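Local coordinates for protein ORF10 (Moritella marina, PDB 6RIW) that forms the ketosynthase-chain length factor didomain of a polyunsaturated fatty acid synthase, probably serving chain-extending condensation in fatty acid biosynthesis, at residues 56-61 and 231-236; 63-68 and 259-264; 122-127 and 224-229; 126-131 and 166-171; 236-241 and 636-641. One frame throughout, in Å; residues are numbered along the deposited sequence.

Interaction 1: 56-61 and 231-236; sequences DKFYCV and VNMGFS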
# COMPACT_ATOMS: atom_id res chain seq x y z
N ASP A 56 24.62 -5.08 3.04
CA ASP A 56 24.22 -5.13 1.62
C ASP A 56 24.22 -6.56 1.09
O ASP A 56 24.42 -6.77 -0.11
CB ASP A 56 25.09 -4.23 0.73
CG ASP A 56 25.16 -2.77 1.22
OD1 ASP A 56 24.14 -2.21 1.68
OD2 ASP A 56 26.25 -2.18 1.13
N LYS A 57 23.96 -7.54 1.96
CA LYS A 57 23.91 -8.95 1.58
C LYS A 57 22.67 -9.60 2.18
O LYS A 57 22.21 -9.22 3.27
CB LYS A 57 25.15 -9.72 2.07
CG LYS A 57 26.47 -9.14 1.64
CD LYS A 57 26.74 -9.46 0.18
CE LYS A 57 28.17 -9.06 -0.18
NZ LYS A 57 28.38 -9.04 -1.65
N PHE A 58 22.10 -10.58 1.49
CA PHE A 58 21.13 -11.44 2.14
C PHE A 58 21.77 -12.79 2.45
O PHE A 58 22.78 -13.16 1.85
CB PHE A 58 19.82 -11.61 1.34
CG PHE A 58 19.98 -11.65 -0.16
CD1 PHE A 58 20.69 -12.66 -0.77
CD2 PHE A 58 19.34 -10.71 -0.95
CE1 PHE A 58 20.79 -12.71 -2.16
CE2 PHE A 58 19.43 -10.75 -2.33
CZ PHE A 58 20.16 -11.75 -2.94
N TYR A 59 21.25 -13.49 3.46
CA TYR A 59 21.85 -14.77 3.85
C TYR A 59 20.94 -15.95 3.56
O TYR A 59 21.21 -17.06 4.02
CB TYR A 59 22.27 -14.76 5.33
CG TYR A 59 21.16 -14.68 6.36
CD1 TYR A 59 20.66 -15.82 6.97
CD2 TYR A 59 20.66 -13.45 6.77
CE1 TYR A 59 19.67 -15.75 7.93
CE2 TYR A 59 19.67 -13.36 7.73
CZ TYR A 59 19.17 -14.51 8.30
OH TYR A 59 18.19 -14.40 9.26
N CYS A 60 19.87 -15.73 2.79
CA CYS A 60 18.97 -16.81 2.39
C CYS A 60 18.38 -16.44 1.03
O CYS A 60 17.99 -15.29 0.82
CB CYS A 60 17.87 -17.00 3.44
SG CYS A 60 16.59 -18.24 3.03
N VAL A 61 18.35 -17.40 0.10
CA VAL A 61 17.73 -17.19 -1.21
C VAL A 61 16.50 -18.06 -1.42
O VAL A 61 15.88 -17.98 -2.49
CB VAL A 61 18.73 -17.40 -2.37
CG1 VAL A 61 19.85 -16.36 -2.31
CG2 VAL A 61 19.30 -18.80 -2.35
N VAL A 231 12.78 -7.29 -0.91
CA VAL A 231 12.16 -8.13 0.11
C VAL A 231 13.21 -8.90 0.90
O VAL A 231 13.16 -8.99 2.14
CB VAL A 231 11.16 -9.10 -0.55
CG1 VAL A 231 10.70 -10.14 0.45
CG2 VAL A 231 9.98 -8.31 -1.13
N ASN A 232 14.15 -9.51 0.19
CA ASN A 232 15.08 -10.40 0.87
C ASN A 232 16.12 -9.63 1.67
O ASN A 232 16.58 -10.11 2.72
CB ASN A 232 15.74 -11.33 -0.16
CG ASN A 232 14.81 -12.44 -0.61
OD1 ASN A 232 13.57 -12.28 -0.67
ND2 ASN A 232 15.39 -13.61 -0.90
N MET A 233 16.53 -8.46 1.19
CA MET A 233 17.37 -7.60 2.03
C MET A 233 16.65 -7.22 3.31
O MET A 233 17.26 -7.17 4.39
CB MET A 233 17.78 -6.34 1.25
CG MET A 233 18.77 -6.60 0.14
SD MET A 233 20.37 -7.24 0.73
CE MET A 233 21.16 -7.63 -0.84
N GLY A 234 15.34 -6.98 3.23
CA GLY A 234 14.59 -6.65 4.43
C GLY A 234 14.54 -7.80 5.43
O GLY A 234 14.84 -7.62 6.62
N PHE A 235 14.16 -8.98 4.97
CA PHE A 235 14.11 -10.10 5.91
C PHE A 235 15.50 -10.49 6.40
O PHE A 235 15.63 -11.06 7.50
CB PHE A 235 13.38 -11.29 5.28
CG PHE A 235 11.88 -11.13 5.25
CD1 PHE A 235 11.18 -10.85 6.42
CD2 PHE A 235 11.19 -11.19 4.05
CE1 PHE A 235 9.80 -10.68 6.40
CE2 PHE A 235 9.81 -11.02 4.02
CZ PHE A 235 9.11 -10.76 5.19
N SER A 236 16.54 -10.18 5.64
CA SER A 236 17.89 -10.40 6.16
C SER A 236 18.22 -9.42 7.28
O SER A 236 18.78 -9.83 8.30
CB SER A 236 18.92 -10.32 5.03
OG SER A 236 18.66 -11.35 4.10
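Phe58 lies against the flank of the helix that carries Asn232, Met233 and Ser236. Followed outward, its CB comes first to Ser236 OG, at a close 3.0 Å. With CG set between the backbone N and the carbonyl carbon (chi1 35°), the ring then runs past the helix. Its CD2 lies 3.7 Å from Asn232 CB and 3.6 Å from Met233 CE, and CE2 is 3.9 Å from that Met233 CE methyl. The Phe58 and Met233 side chains cross at about a right angle, and Met233 SD lies 5.0 Å from the Phe58 ring centroid, oblique to it, in a Met-aromatic contact. Ser236 OG donates to Asn232 O one turn back (2.8 Å) and accepts a weak bond from Tyr59 N at 3.4 Å. The Tyr59 ring turns its edge to Ser236 O, while its OH bonds to Tyr241 O. Segment 56-61 thus runs along helix 228-237 just before strand 62-64. Met41 of helix 38-41 also packs on Phe58, and helix 589-595, from the second ketosynthase-like half, sets Tyr591 and Val595 on Met233. From that half Arg594 and Lys625 form salt bridges with Asp56.

Interaction 2: 63-68 and 259-264; sequences GGYISD and AGEGAG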
# COMPACT_ATOMS: atom_id res chain seq x y z
N GLY A 63 12.64 -19.23 -1.19
CA GLY A 63 11.35 -18.57 -1.11
C GLY A 63 10.33 -19.31 -1.95
O GLY A 63 10.62 -20.35 -2.55
N GLY A 64 9.12 -18.77 -1.98
CA GLY A 64 8.09 -19.29 -2.85
C GLY A 64 7.95 -18.37 -4.04
O GLY A 64 7.47 -17.25 -3.88
N TYR A 65 8.39 -18.80 -5.22
CA TYR A 65 8.40 -17.92 -6.38
C TYR A 65 7.46 -18.42 -7.46
O TYR A 65 7.10 -19.60 -7.50
CB TYR A 65 9.82 -17.78 -6.96
CG TYR A 65 10.75 -17.23 -5.91
CD1 TYR A 65 10.62 -15.92 -5.47
CD2 TYR A 65 11.72 -18.05 -5.34
CE1 TYR A 65 11.46 -15.43 -4.49
CE2 TYR A 65 12.57 -17.56 -4.36
CZ TYR A 65 12.44 -16.25 -3.94
OH TYR A 65 13.28 -15.77 -2.96
N ILE A 66 7.05 -17.48 -8.31
CA ILE A 66 6.19 -17.76 -9.46
C ILE A 66 7.13 -18.01 -10.63
O ILE A 66 7.79 -17.08 -11.11
CB ILE A 66 5.24 -16.60 -9.77
CG1 ILE A 66 4.34 -16.28 -8.58
CG2 ILE A 66 4.40 -16.91 -11.03
CD1 ILE A 66 3.61 -17.52 -8.02
N SER A 67 7.20 -19.26 -11.09
CA SER A 67 8.09 -19.63 -12.18
C SER A 67 7.28 -19.95 -13.43
O SER A 67 6.21 -20.55 -13.34
CB SER A 67 8.95 -20.83 -11.80
OG SER A 67 9.73 -20.53 -10.66
N ASP A 68 7.80 -19.52 -14.59
CA ASP A 68 7.30 -19.97 -15.89
C ASP A 68 5.82 -19.62 -16.10
O ASP A 68 5.06 -20.39 -16.69
CB ASP A 68 7.53 -21.47 -16.06
CG ASP A 68 9.00 -21.84 -15.89
OD1 ASP A 68 9.86 -21.16 -16.51
OD2 ASP A 68 9.31 -22.78 -15.12
N ALA A 259 10.08 -16.11 2.50
CA ALA A 259 9.07 -15.24 1.91
C ALA A 259 8.64 -15.77 0.55
O ALA A 259 9.16 -16.77 0.05
CB ALA A 259 9.60 -13.82 1.81
N GLY A 260 7.67 -15.10 -0.08
CA GLY A 260 7.08 -15.63 -1.30
C GLY A 260 6.31 -14.54 -2.03
O GLY A 260 6.20 -13.41 -1.57
N GLU A 261 5.79 -14.92 -3.19
CA GLU A 261 5.09 -13.99 -4.07
C GLU A 261 3.92 -14.72 -4.72
O GLU A 261 3.83 -15.95 -4.67
CB GLU A 261 6.06 -13.42 -5.12
CG GLU A 261 6.83 -14.50 -5.84
CD GLU A 261 7.77 -13.96 -6.92
OE1 GLU A 261 8.25 -12.81 -6.81
OE2 GLU A 261 8.03 -14.71 -7.90
N GLY A 262 3.01 -13.95 -5.30
CA GLY A 262 1.89 -14.52 -6.01
C GLY A 262 0.66 -13.64 -5.84
O GLY A 262 0.76 -12.50 -5.41
N ALA A 263 -0.50 -14.22 -6.16
CA ALA A 263 -1.75 -13.46 -6.17
C ALA A 263 -2.93 -14.41 -6.00
O ALA A 263 -2.84 -15.60 -6.31
CB ALA A 263 -1.91 -12.66 -7.47
N GLY A 264 -4.03 -13.86 -5.49
CA GLY A 264 -5.27 -14.61 -5.40
C GLY A 264 -6.46 -13.69 -5.49
O GLY A 264 -6.37 -12.49 -5.20
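Gly64 lies directly beside Gly260, where a short parallel bridge brings the two strands together, and both polar atoms of its backbone are used there. Gly64 N donates to Ala259 O at 2.8 Å, in the carbonyl plane. Gly64 O accepts from Glu261 N at 3.0 Å, through a bond bent to 137° at the hydrogen, and also receives a CA-H contact from Gly260 CA at 3.1 Å. Beyond the bridge the backbones part, and the Glu261 side chain fills in for a strand partner. From CG, set between the backbone N and the carbonyl carbon (chi1 50°), the chain runs extended and carries Glu261 OE2 to Ile66 N, which it meets with its anti lone pair at 3.0 Å, nearly straight at 176°. The carboxylate stands almost perpendicular to the Tyr65 ring and meets it at the edge, Glu261 CD lying 3.8 Å from Tyr65 CD1. Replacing Glu261 by an alanine would take away the carboxylate, and Ile66 N would probably be left without its acceptor. Glu261 O is buried with no polar partner, and Ile66 CD1 packs 3.7 Å from that oxygen. Tyr65 OH makes a weak bond to Val61 O. In the thiolase-like fold of the first ketosynthase half, strand 62-64 sits between 34-35, antiparallel to it, and 259-270, parallel to it, which also pairs with 217-224 and 4-12. Trp92 of helix 88-104 covers Ile66 and Glu261, while Val231 and Phe235 of helix 228-237 pack on Ala259.

Interaction 3: 122-127 and 224-229; sequences LSFPTK and SAADPM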
# COMPACT_ATOMS: atom_id res chain seq x y z
N LEU A 122 1.54 -4.64 -1.58
CA LEU A 122 2.72 -4.05 -0.96
C LEU A 122 3.03 -2.68 -1.57
O LEU A 122 2.90 -2.49 -2.78
CB LEU A 122 3.95 -4.95 -1.17
CG LEU A 122 3.96 -6.26 -0.38
CD1 LEU A 122 4.98 -7.27 -0.95
CD2 LEU A 122 4.26 -5.95 1.09
N SER A 123 3.47 -1.74 -0.74
CA SER A 123 3.94 -0.45 -1.23
C SER A 123 5.45 -0.46 -1.43
O SER A 123 6.12 0.49 -1.00
CB SER A 123 3.53 0.66 -0.25
OG SER A 123 2.13 0.84 -0.29
N PHE A 124 6.00 -1.51 -2.04
CA PHE A 124 7.44 -1.66 -2.25
C PHE A 124 7.80 -1.46 -3.72
O PHE A 124 6.97 -1.70 -4.60
CB PHE A 124 7.90 -3.07 -1.90
CG PHE A 124 7.93 -3.39 -0.42
CD1 PHE A 124 7.75 -2.41 0.54
CD2 PHE A 124 8.16 -4.70 -0.02
CE1 PHE A 124 7.80 -2.74 1.88
CE2 PHE A 124 8.22 -5.04 1.31
CZ PHE A 124 8.04 -4.04 2.27
N PRO A 125 9.05 -1.11 -4.01
CA PRO A 125 9.52 -1.12 -5.41
C PRO A 125 9.23 -2.46 -6.06
O PRO A 125 9.27 -3.51 -5.41
CB PRO A 125 11.02 -0.88 -5.29
CG PRO A 125 11.17 -0.06 -3.96
CD PRO A 125 10.07 -0.62 -3.06
N THR A 126 8.97 -2.43 -7.36
CA THR A 126 8.80 -3.64 -8.15
C THR A 126 9.96 -3.78 -9.12
O THR A 126 10.80 -2.88 -9.27
CB THR A 126 7.48 -3.65 -8.93
OG1 THR A 126 7.53 -2.64 -9.95
CG2 THR A 126 6.26 -3.42 -8.00
N LYS A 127 10.01 -4.93 -9.81
CA LYS A 127 11.09 -5.11 -10.76
C LYS A 127 11.01 -4.08 -11.88
O LYS A 127 12.05 -3.63 -12.38
CB LYS A 127 11.07 -6.54 -11.32
CG LYS A 127 11.23 -7.61 -10.23
CD LYS A 127 11.39 -9.02 -10.87
CE LYS A 127 10.08 -9.43 -11.57
NZ LYS A 127 8.91 -9.63 -10.62
N SER A 224 1.36 -10.00 -4.16
CA SER A 224 2.67 -9.78 -3.58
C SER A 224 3.65 -9.97 -4.73
O SER A 224 3.93 -11.10 -5.14
CB SER A 224 2.93 -10.78 -2.44
OG SER A 224 4.31 -10.87 -2.11
N ALA A 225 4.15 -8.85 -5.28
CA ALA A 225 5.09 -8.90 -6.42
C ALA A 225 6.13 -7.80 -6.30
O ALA A 225 6.51 -7.15 -7.29
CB ALA A 225 4.35 -8.77 -7.75
N ALA A 226 6.60 -7.55 -5.09
CA ALA A 226 7.69 -6.60 -4.89
C ALA A 226 8.99 -7.15 -5.45
O ALA A 226 9.17 -8.36 -5.62
CB ALA A 226 7.85 -6.32 -3.39
N ASP A 227 9.93 -6.24 -5.70
CA ASP A 227 11.29 -6.59 -6.09
C ASP A 227 11.86 -7.56 -5.06
O ASP A 227 12.04 -7.21 -3.89
CB ASP A 227 12.15 -5.32 -6.18
CG ASP A 227 13.62 -5.60 -6.48
OD1 ASP A 227 13.99 -6.78 -6.70
OD2 ASP A 227 14.42 -4.64 -6.48
N PRO A 228 12.12 -8.81 -5.46
CA PRO A 228 12.65 -9.79 -4.49
C PRO A 228 13.92 -9.36 -3.80
O PRO A 228 14.14 -9.76 -2.64
CB PRO A 228 12.87 -11.04 -5.36
CG PRO A 228 11.85 -10.90 -6.49
CD PRO A 228 11.84 -9.40 -6.78
N MET A 229 14.78 -8.56 -4.45
CA MET A 229 15.98 -8.09 -3.76
C MET A 229 15.62 -7.18 -2.60
O MET A 229 16.23 -7.26 -1.52
CB MET A 229 16.92 -7.38 -4.73
CG MET A 229 18.18 -6.86 -4.03
SD MET A 229 19.22 -5.82 -5.06
CE MET A 229 19.77 -7.04 -6.24
O HOH W 1 7.91 -7.06 -9.61
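Ala226 is wedged against Phe124 and Leu122, and its methyl is the apolar centre of the contact. Ala226 CB lies 3.6 Å from Phe124 CB and in the plane of that ring, at its edge. On another side of the methyl, Leu122 CD1 approaches to 3.9 Å of Ala226 CB. The next residue supplies the direct polar link: Asp227 N donates to Pro125 O at 2.8 Å in an almost perfectly straight bond (178°), the donor tilted 20° from the carbonyl plane. The Asp227 side chain, with CG anti to the backbone N (chi1 175°), bends back over the start of helix 228-237 as its N-cap, where OD1 takes Met229 N at 3.0 Å from well above the carboxylate plane. Its OD2 is held by Asn130 and by a salt bridge to Arg592 of the second ketosynthase-like half. Lys127 crosses Pro228 at about a right angle, its CG 3.9 Å from Pro228 CD. Bends at chi3 and chi4 curl the chain so that NZ reaches a water, 2.9 Å from it, which also accepts from Lys127 N and donates to Ala225 O at 2.7 Å. The ammonium has a second partner in Asp88. Amide, asparagine and arginine donors gathered round Asp227 would be expected to favour its ionised form, joining the cap of this helix electrostatically to the partner domain.

Interaction 4: 126-131 and 166-171; sequences TKSSNQ and ADNALV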
# COMPACT_ATOMS: atom_id res chain seq x y z
N THR A 126 8.97 -2.43 -7.36
CA THR A 126 8.80 -3.64 -8.15
C THR A 126 9.96 -3.78 -9.12
O THR A 126 10.80 -2.88 -9.27
CB THR A 126 7.48 -3.65 -8.93
OG1 THR A 126 7.53 -2.64 -9.95
CG2 THR A 126 6.26 -3.42 -8.00
N LYS A 127 10.01 -4.93 -9.81
CA LYS A 127 11.09 -5.11 -10.76
C LYS A 127 11.01 -4.08 -11.88
O LYS A 127 12.05 -3.63 -12.38
CB LYS A 127 11.07 -6.54 -11.32
CG LYS A 127 11.23 -7.61 -10.23
CD LYS A 127 11.39 -9.02 -10.87
CE LYS A 127 10.08 -9.43 -11.57
NZ LYS A 127 8.91 -9.63 -10.62
N SER A 128 9.80 -3.62 -12.22
CA SER A 128 9.64 -2.62 -13.27
C SER A 128 9.81 -1.20 -12.76
O SER A 128 10.37 -0.36 -13.47
CB SER A 128 8.26 -2.76 -13.93
OG SER A 128 8.12 -4.05 -14.51
N SER A 129 9.30 -0.88 -11.57
CA SER A 129 9.42 0.52 -11.11
C SER A 129 10.89 0.94 -10.96
O SER A 129 11.22 2.10 -11.22
CB SER A 129 8.63 0.73 -9.80
OG SER A 129 9.24 0.11 -8.68
N ASN A 130 11.77 -0.00 -10.60
CA ASN A 130 13.21 0.26 -10.54
C ASN A 130 13.72 0.89 -11.82
O ASN A 130 14.56 1.80 -11.79
CB ASN A 130 14.00 -1.04 -10.30
CG ASN A 130 13.86 -1.59 -8.90
OD1 ASN A 130 13.48 -0.90 -7.96
ND2 ASN A 130 14.18 -2.88 -8.76
N GLN A 131 13.23 0.42 -12.98
CA GLN A 131 13.76 0.89 -14.25
C GLN A 131 13.52 2.38 -14.46
O GLN A 131 14.27 3.03 -15.19
CB GLN A 131 13.14 0.12 -15.42
CG GLN A 131 13.45 -1.37 -15.47
CD GLN A 131 14.73 -1.67 -16.24
OE1 GLN A 131 15.41 -0.76 -16.73
NE2 GLN A 131 15.08 -2.96 -16.35
N ALA A 166 5.57 4.49 -17.71
CA ALA A 166 5.48 5.24 -16.45
C ALA A 166 4.44 4.68 -15.48
O ALA A 166 4.61 4.82 -14.26
CB ALA A 166 5.15 6.70 -16.75
N ASP A 167 3.36 4.08 -15.98
CA ASP A 167 2.34 3.56 -15.06
C ASP A 167 2.90 2.48 -14.13
O ASP A 167 2.30 2.17 -13.10
CB ASP A 167 1.14 2.99 -15.85
CG ASP A 167 0.18 4.07 -16.40
OD1 ASP A 167 0.31 5.27 -16.04
OD2 ASP A 167 -0.72 3.71 -17.20
N ASN A 168 4.04 1.87 -14.48
CA ASN A 168 4.69 0.92 -13.60
C ASN A 168 5.22 1.56 -12.31
O ASN A 168 5.57 0.84 -11.37
CB ASN A 168 5.83 0.24 -14.35
CG ASN A 168 5.30 -0.79 -15.35
OD1 ASN A 168 4.65 -1.75 -14.95
ND2 ASN A 168 5.54 -0.56 -16.64
N ALA A 169 5.26 2.88 -12.21
CA ALA A 169 5.64 3.48 -10.93
C ALA A 169 4.45 3.70 -9.99
O ALA A 169 4.65 4.08 -8.83
CB ALA A 169 6.35 4.81 -11.17
N LEU A 170 3.22 3.48 -10.47
CA LEU A 170 2.02 3.65 -9.65
C LEU A 170 1.74 2.32 -8.95
O LEU A 170 0.84 1.56 -9.29
CB LEU A 170 0.84 4.10 -10.51
CG LEU A 170 1.07 5.36 -11.39
CD1 LEU A 170 -0.13 5.63 -12.26
CD2 LEU A 170 1.38 6.57 -10.52
N VAL A 171 2.58 2.05 -7.96
CA VAL A 171 2.68 0.68 -7.46
C VAL A 171 1.53 0.35 -6.50
O VAL A 171 0.92 -0.73 -6.59
CB VAL A 171 4.06 0.47 -6.80
CG1 VAL A 171 4.05 -0.77 -5.93
CG2 VAL A 171 5.15 0.35 -7.89
O HOH W 2 5.45 -1.93 -11.21
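Thr126 and Val171 meet tip to tip, CG2 to CG2 at 3.9 Å, and begin a small apolar patch that Ser129 continues with its CB 4.0 Å from Val171 CG2. Further van der Waals contact comes from the serines: Ser128 CB packs 3.8 Å from the amide carbon CG of Asn168, and Ser129 CB rests on Asn168 O at 3.4 Å. Thr126 and Ser129 also bond to each other, in a capping box at the start of helix 129-148: Ser129 N donates to Thr126 OG1 at 3.0 Å and Thr126 N to Ser129 OG at 2.9 Å. With OG1 held between the backbone N and the carbonyl carbon (chi1 68°) over the first turn, CG2 is the branch that meets Val171. A water mediates between the segments, donating to Asn168 O at 2.8 Å and lying close to Thr126 OG1. Polar ends find partners nearby: Ser128 OG bonds to Asp87 OD1 and Asn168 OD1 to Asp87 N, while Ser129 OG bonds to His589 of the second half. The contact joins the helix cap to the 3-10 turn at 166-169 and to Val171 just after it through methyl and methylene packing, with water and Asp87 supplying indirect polar links.

Interaction 5: 236-241 and 636-641; sequences SIFQAY and QYTSFI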
# COMPACT_ATOMS: atom_id res chain seq x y z
N SER A 236 16.54 -10.18 5.64
CA SER A 236 17.89 -10.40 6.16
C SER A 236 18.22 -9.42 7.28
O SER A 236 18.78 -9.83 8.30
CB SER A 236 18.92 -10.32 5.03
OG SER A 236 18.66 -11.35 4.10
N ILE A 237 17.87 -8.13 7.13
CA ILE A 237 18.20 -7.19 8.21
C ILE A 237 17.31 -7.44 9.43
O ILE A 237 17.73 -7.21 10.57
CB ILE A 237 18.14 -5.72 7.74
CG1 ILE A 237 18.73 -4.78 8.81
CG2 ILE A 237 16.75 -5.29 7.45
CD1 ILE A 237 20.26 -4.89 8.92
N PHE A 238 16.09 -7.91 9.22
CA PHE A 238 15.23 -8.34 10.32
C PHE A 238 15.71 -9.64 10.97
O PHE A 238 15.15 -10.03 12.00
CB PHE A 238 13.80 -8.54 9.83
CG PHE A 238 13.12 -7.27 9.35
CD1 PHE A 238 13.62 -6.02 9.70
CD2 PHE A 238 11.99 -7.34 8.56
CE1 PHE A 238 12.99 -4.85 9.26
CE2 PHE A 238 11.35 -6.18 8.12
CZ PHE A 238 11.86 -4.93 8.47
N GLN A 239 16.69 -10.33 10.37
CA GLN A 239 17.13 -11.66 10.81
C GLN A 239 15.96 -12.65 10.89
O GLN A 239 15.86 -13.47 11.81
CB GLN A 239 17.85 -11.58 12.16
CG GLN A 239 19.15 -10.80 12.15
CD GLN A 239 19.75 -10.71 13.55
OE1 GLN A 239 19.75 -11.69 14.30
NE2 GLN A 239 20.24 -9.53 13.92
N ALA A 240 15.06 -12.56 9.91
CA ALA A 240 13.86 -13.39 9.89
C ALA A 240 14.06 -14.73 9.21
O ALA A 240 13.24 -15.64 9.42
CB ALA A 240 12.71 -12.63 9.21
N TYR A 241 15.11 -14.89 8.41
CA TYR A 241 15.43 -16.17 7.78
C TYR A 241 16.08 -17.13 8.79
O TYR A 241 16.84 -16.70 9.66
CB TYR A 241 16.38 -15.95 6.61
CG TYR A 241 15.77 -15.24 5.40
CD1 TYR A 241 14.69 -15.78 4.74
CD2 TYR A 241 16.33 -14.05 4.91
CE1 TYR A 241 14.14 -15.14 3.62
CE2 TYR A 241 15.80 -13.41 3.80
CZ TYR A 241 14.71 -13.96 3.16
OH TYR A 241 14.17 -13.34 2.07
N GLN A 636 15.06 1.62 10.54
CA GLN A 636 14.86 2.30 9.27
C GLN A 636 14.09 1.42 8.29
O GLN A 636 13.17 1.90 7.61
CB GLN A 636 16.19 2.74 8.67
CG GLN A 636 16.02 3.66 7.46
CD GLN A 636 17.26 3.73 6.56
OE1 GLN A 636 18.16 2.88 6.63
NE2 GLN A 636 17.28 4.73 5.69
N TYR A 637 14.42 0.13 8.22
CA TYR A 637 13.70 -0.70 7.26
C TYR A 637 12.23 -0.91 7.65
O TYR A 637 11.38 -1.04 6.76
CB TYR A 637 14.39 -2.04 7.07
CG TYR A 637 14.51 -2.52 5.63
CD1 TYR A 637 13.43 -3.08 4.96
CD2 TYR A 637 15.72 -2.44 4.96
CE1 TYR A 637 13.57 -3.54 3.62
CE2 TYR A 637 15.87 -2.89 3.66
CZ TYR A 637 14.80 -3.43 2.99
OH TYR A 637 15.01 -3.86 1.68
N THR A 638 11.90 -0.96 8.95
CA THR A 638 10.48 -1.05 9.31
C THR A 638 9.71 0.16 8.80
O THR A 638 8.51 0.05 8.51
CB THR A 638 10.27 -1.16 10.84
OG1 THR A 638 10.60 0.08 11.49
CG2 THR A 638 11.08 -2.30 11.43
N SER A 639 10.36 1.32 8.68
CA SER A 639 9.68 2.49 8.13
C SER A 639 9.58 2.45 6.61
O SER A 639 8.92 3.32 6.03
CB SER A 639 10.36 3.80 8.58
OG SER A 639 11.61 4.04 7.95
N PHE A 640 10.20 1.48 5.94
CA PHE A 640 9.93 1.27 4.52
C PHE A 640 8.58 0.60 4.29
O PHE A 640 8.12 0.54 3.14
CB PHE A 640 11.01 0.39 3.88
CG PHE A 640 12.39 1.01 3.80
CD1 PHE A 640 12.65 2.30 4.25
CD2 PHE A 640 13.44 0.27 3.26
CE1 PHE A 640 13.94 2.84 4.15
CE2 PHE A 640 14.70 0.82 3.15
CZ PHE A 640 14.95 2.10 3.61
N ILE A 641 7.93 0.08 5.34
CA ILE A 641 6.72 -0.74 5.23
C ILE A 641 5.52 0.15 5.52
O ILE A 641 5.33 0.60 6.66
CB ILE A 641 6.78 -1.93 6.21
CG1 ILE A 641 8.07 -2.73 5.99
CG2 ILE A 641 5.54 -2.79 6.09
CD1 ILE A 641 8.39 -3.70 7.09
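Phe238 plugs into the end of helix 634-638, and here the contact is tight. Its CE1 lies 3.8 Å from Tyr637 CB and 3.9 Å from Thr638 CG2, while CZ meets Ile641 CD1 at 3.9 Å. Ile641 comes from the opposite direction, its CD1 at the ring edge near its plane; Thr638 N also lies at the edge, in plane. Tyr637 completes the socket with an offset edge-to-face pairing, its edge toward the face of Phe238, the planes at 82° and the centroids 6.0 Å apart. The Tyr637 ring has further holds: Phe640 CD2 stands 3.6 Å above its centre, and Tyr637 OH bonds to Phe230 O in helix 228-237. The two halves of the didomain, each with a ketosynthase-like fold, meet here through helix ends: helix 228-237 closes in a Schellman motif, Gln239 taking positive phi, and the opposing chain turns through a type I beta turn from Thr638 to Ile641. A serine in place of Phe238 is likely to open a gap between Thr638 and Ile641 and leave the Tyr637 edge without its aromatic face. The looser side begins at Ile237, which touches Tyr637 with CG2 alone, 3.9 Å from Tyr637 CD2. With CG1 anti to the backbone N (chi1 -170°) the end of its chain leads away from the tyrosine, and the exposed Gln239 marks where the solvent side begins.

In the fold
Interactions 1, 3 and 5 all use helix 228-237: interaction 3 its N-terminal cap, interaction 1 its middle and interaction 5 its C-terminal end. Interaction 2 adjoins both 1 and 3, through Ala259 against Phe235 and through Ser224 bonded to Gly262. Interactions 3 and 4 share Thr126 and Lys127. All five are largely buried, though interaction 5 centres on the partly exposed Phe238. Their chemistry follows their place: backbone pairing with a carboxylate at the sheet, aromatic and sulfur packing with a weak hydrogen bond in interaction 1, a mixed polar and apolar joint at the cap, methyl packing with an intervening water in interaction 4, and ring packing in interaction 5, which alone draws its segments from both halves.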